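Local structure of sterol regulatory element-binding protein cleavage-activating protein (Schizosaccharomyces pombe, 4YHC) at residues N187-L192 with P206-K211. The protein escorts the transcription factor precursor sre1 for processing when sterol or oxygen is low, and the part described here is its WD40 domain. The protein carries 9 engineered substitutions. Residues are numbered along the deposited sequence; the frame is centred on the assembly and turned at random.
Sequences NRIASL and PVWSPK. Engineered in segment 187-192: Ser191 (natural residue Cys).
The CA atoms of Arg188 and Trp208 lie 8.7 Å apart, and the CA of Ile189 is matched with that of Pro210. The strands run in the same general direction, their axes 36° apart and 9.0 Å at closest approach. That spacing is too wide for direct pairing. Strand 198-204 lies between them and bonds through its backbone to Asn187, Ile189 and Ser191, the last an engineered residue. Trp208 bridges the gap over one side of this middle strand, where it also touches Tyr201 and Lys203. The benzo end of the indole leads. Its CZ3 comes 3.9 Å from CG1 of Ile189, and the two side chains cross obliquely. The carbonyl O of Asn187 lies 3.9 Å from the same CZ3. The two segments are the second and fourth strands of a four-stranded antiparallel WD40 blade, in a repeat predicted as the fourth; 207-212 is its outermost strand. Ile189 has CG1 beside its backbone N (chi1 -53°), which places that branch against the tryptophan. Phe124 and Met126 of the preceding blade also touch Ile189. Asn187 ND2 bonds to Pro127 O. Arg188 starts away from the outer strand; its NH1 forms a salt bridge with Asp234, and its NH2 a hydrogen bond with a citrate probably from the crystallisation liquor. An alanine in place of Trp208 would probably strip Ile189 CG1 of its apolar neighbour from the outer strand and open a gap beside Tyr201.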
ATOM      1  N   ASN A 187     -17.820   2.454  -5.517  1.00 18.21           N
ATOM      2  CA  ASN A 187     -17.108   1.876  -4.397  1.00 21.93           C
ATOM      3  C   ASN A 187     -17.254   0.391  -4.435  1.00 24.16           C
ATOM      4  O   ASN A 187     -18.327  -0.101  -4.660  1.00 26.77           O
ATOM      5  CB  ASN A 187     -17.633   2.414  -3.095  1.00 24.05           C
ATOM      6  CG  ASN A 187     -17.284   3.867  -2.901  1.00 31.65           C
ATOM      7  OD1 ASN A 187     -16.391   4.399  -3.581  1.00 29.35           O
ATOM      8  ND2 ASN A 187     -17.876   4.483  -1.861  1.00 24.85           N
ATOM      9  N   ARG A 188     -16.146  -0.321  -4.292  1.00 21.33           N
ATOM     10  CA  ARG A 188     -16.146  -1.772  -4.404  1.00 19.21           C
ATOM     11  C   ARG A 188     -15.345  -2.386  -3.301  1.00 22.46           C
ATOM     12  O   ARG A 188     -14.381  -1.797  -2.834  1.00 19.46           O
ATOM     13  CB  ARG A 188     -15.559  -2.179  -5.727  1.00 24.72           C
ATOM     14  CG  ARG A 188     -16.155  -1.553  -6.943  1.00 16.68           C
ATOM     15  CD  ARG A 188     -15.669  -2.266  -8.201  1.00 20.05           C
ATOM     16  NE  ARG A 188     -15.731  -1.435  -9.417  1.00 19.18           N
ATOM     17  CZ  ARG A 188     -16.814  -1.278 -10.202  1.00 28.26           C
ATOM     18  NH1 ARG A 188     -16.789  -0.476 -11.258  1.00 24.10           N
ATOM     19  NH2 ARG A 188     -17.936  -1.872  -9.907  1.00 23.85           N
ATOM     20  N   ILE A 189     -15.794  -3.534  -2.801  1.00 21.75           N
ATOM     21  CA  ILE A 189     -15.014  -4.336  -1.864  1.00 21.39           C
ATOM     22  C   ILE A 189     -14.821  -5.710  -2.457  1.00 23.15           C
ATOM     23  O   ILE A 189     -15.823  -6.411  -2.767  1.00 23.73           O
ATOM     24  CB  ILE A 189     -15.741  -4.511  -0.529  1.00 25.19           C
ATOM     25  CG1 ILE A 189     -16.150  -3.166   0.032  1.00 35.63           C
ATOM     26  CG2 ILE A 189     -14.878  -5.249   0.458  1.00 26.06           C
ATOM     27  CD1 ILE A 189     -14.987  -2.350   0.571  1.00 44.92           C
ATOM     28  N   ALA A 190     -13.566  -6.134  -2.565  1.00 19.07           N
ATOM     29  CA  ALA A 190     -13.234  -7.402  -3.243  1.00 20.30           C
ATOM     30  C   ALA A 190     -12.606  -8.321  -2.223  1.00 26.53           C
ATOM     31  O   ALA A 190     -11.751  -7.871  -1.457  1.00 19.54           O
ATOM     32  CB  ALA A 190     -12.263  -7.152  -4.392  1.00 17.16           C
ATOM     33  N   SER A 191     -13.016  -9.604  -2.227  1.00 23.80           N
ATOM     34  CA  SER A 191     -12.551 -10.581  -1.256  1.00 23.89           C
ATOM     35  C   SER A 191     -12.157 -11.908  -1.912  1.00 24.64           C
ATOM     36  O   SER A 191     -12.869 -12.477  -2.695  1.00 24.64           O
ATOM     37  CB  SER A 191     -13.613 -10.806  -0.166  1.00 21.98           C
ATOM     38  OG  SER A 191     -14.146  -9.577   0.310  1.00 24.54           O
ATOM     39  N   LEU A 192     -10.984 -12.374  -1.606  1.00 23.72           N
ATOM     40  CA  LEU A 192     -10.520 -13.665  -2.089  1.00 25.58           C
ATOM     41  C   LEU A 192     -10.805 -14.609  -0.956  1.00 29.18           C
ATOM     42  O   LEU A 192     -10.352 -14.366   0.183  1.00 24.10           O
ATOM     43  CB  LEU A 192      -9.016 -13.636  -2.387  1.00 26.40           C
ATOM     44  CG  LEU A 192      -8.349 -15.016  -2.680  1.00 25.23           C
ATOM     45  CD1 LEU A 192      -9.006 -15.630  -3.896  1.00 20.90           C
ATOM     46  CD2 LEU A 192      -6.879 -14.799  -2.935  1.00 23.72           C
ATOM     47  N   PRO A 206     -28.008   3.479  -4.025  1.00 66.93           N
ATOM     48  CA  PRO A 206     -28.105   3.133  -2.611  1.00 65.65           C
ATOM     49  C   PRO A 206     -27.785   1.682  -2.331  1.00 62.36           C
ATOM     50  O   PRO A 206     -27.720   1.326  -1.173  1.00 65.37           O
ATOM     51  CB  PRO A 206     -29.588   3.388  -2.291  1.00 65.73           C
ATOM     52  CG  PRO A 206     -30.310   3.146  -3.579  1.00 65.97           C
ATOM     53  CD  PRO A 206     -29.313   3.343  -4.713  1.00 69.66           C
ATOM     54  N   VAL A 207     -27.595   0.872  -3.380  1.00 54.80           N
ATOM     55  CA  VAL A 207     -27.572  -0.604  -3.268  1.00 53.66           C
ATOM     56  C   VAL A 207     -26.235  -1.294  -3.611  1.00 48.48           C
ATOM     57  O   VAL A 207     -25.696  -1.144  -4.724  1.00 46.49           O
ATOM     58  CB  VAL A 207     -28.625  -1.212  -4.230  1.00 56.25           C
ATOM     59  CG1 VAL A 207     -28.747  -2.725  -4.032  1.00 52.16           C
ATOM     60  CG2 VAL A 207     -29.966  -0.490  -4.054  1.00 58.60           C
ATOM     61  N   TRP A 208     -25.750  -2.093  -2.671  1.00 41.90           N
ATOM     62  CA  TRP A 208     -24.662  -3.004  -2.926  1.00 43.37           C
ATOM     63  C   TRP A 208     -25.113  -4.297  -3.636  1.00 50.79           C
ATOM     64  O   TRP A 208     -26.133  -4.862  -3.247  1.00 64.43           O
ATOM     65  CB  TRP A 208     -24.019  -3.359  -1.608  1.00 40.75           C
ATOM     66  CG  TRP A 208     -23.311  -2.204  -0.981  1.00 46.00           C
ATOM     67  CD1 TRP A 208     -23.855  -1.243  -0.190  1.00 45.93           C
ATOM     68  CD2 TRP A 208     -21.901  -1.933  -1.030  1.00 43.35           C
ATOM     69  NE1 TRP A 208     -22.881  -0.383   0.244  1.00 44.88           N
ATOM     70  CE2 TRP A 208     -21.673  -0.780  -0.261  1.00 44.61           C
ATOM     71  CE3 TRP A 208     -20.814  -2.546  -1.654  1.00 31.29           C
ATOM     72  CZ2 TRP A 208     -20.409  -0.224  -0.114  1.00 37.81           C
ATOM     73  CZ3 TRP A 208     -19.564  -1.997  -1.489  1.00 27.31           C
ATOM     74  CH2 TRP A 208     -19.376  -0.832  -0.760  1.00 34.43           C
ATOM     75  N   SER A 209     -24.377  -4.745  -4.664  1.00 31.23           N
ATOM     76  CA  SER A 209     -24.577  -6.058  -5.254  1.00 36.40           C
ATOM     77  C   SER A 209     -23.260  -6.805  -5.495  1.00 40.14           C
ATOM     78  O   SER A 209     -22.210  -6.202  -5.865  1.00 29.15           O
ATOM     79  CB  SER A 209     -25.331  -5.991  -6.566  1.00 43.87           C
ATOM     80  OG  SER A 209     -24.719  -5.126  -7.480  1.00 50.49           O
ATOM     81  N   PRO A 210     -23.318  -8.124  -5.308  1.00 43.57           N
ATOM     82  CA  PRO A 210     -22.152  -8.995  -5.408  1.00 40.75           C
ATOM     83  C   PRO A 210     -21.996  -9.527  -6.802  1.00 42.29           C
ATOM     84  O   PRO A 210     -22.966  -9.715  -7.514  1.00 39.15           O
ATOM     85  CB  PRO A 210     -22.476 -10.151  -4.442  1.00 37.67           C
ATOM     86  CG  PRO A 210     -23.961 -10.199  -4.422  1.00 43.31           C
ATOM     87  CD  PRO A 210     -24.482  -8.825  -4.725  1.00 44.20           C
ATOM     88  N   LYS A 211     -20.768  -9.781  -7.188  1.00 35.68           N
ATOM     89  CA  LYS A 211     -20.509 -10.587  -8.334  1.00 35.46           C
ATOM     90  C   LYS A 211     -19.331 -11.461  -8.033  1.00 37.98           C
ATOM     91  O   LYS A 211     -18.470 -11.085  -7.243  1.00 39.69           O
ATOM     92  CB  LYS A 211     -20.207  -9.733  -9.528  1.00 39.17           C
ATOM     93  CG  LYS A 211     -21.437  -9.472 -10.364  1.00 57.29           C
ATOM     94  CD  LYS A 211     -21.088  -9.429 -11.844  1.00 67.70           C
ATOM     95  CE  LYS A 211     -20.614  -8.048 -12.252  1.00 64.93           C
ATOM     96  NZ  LYS A 211     -21.755  -7.089 -12.335  1.00 61.48           N
TER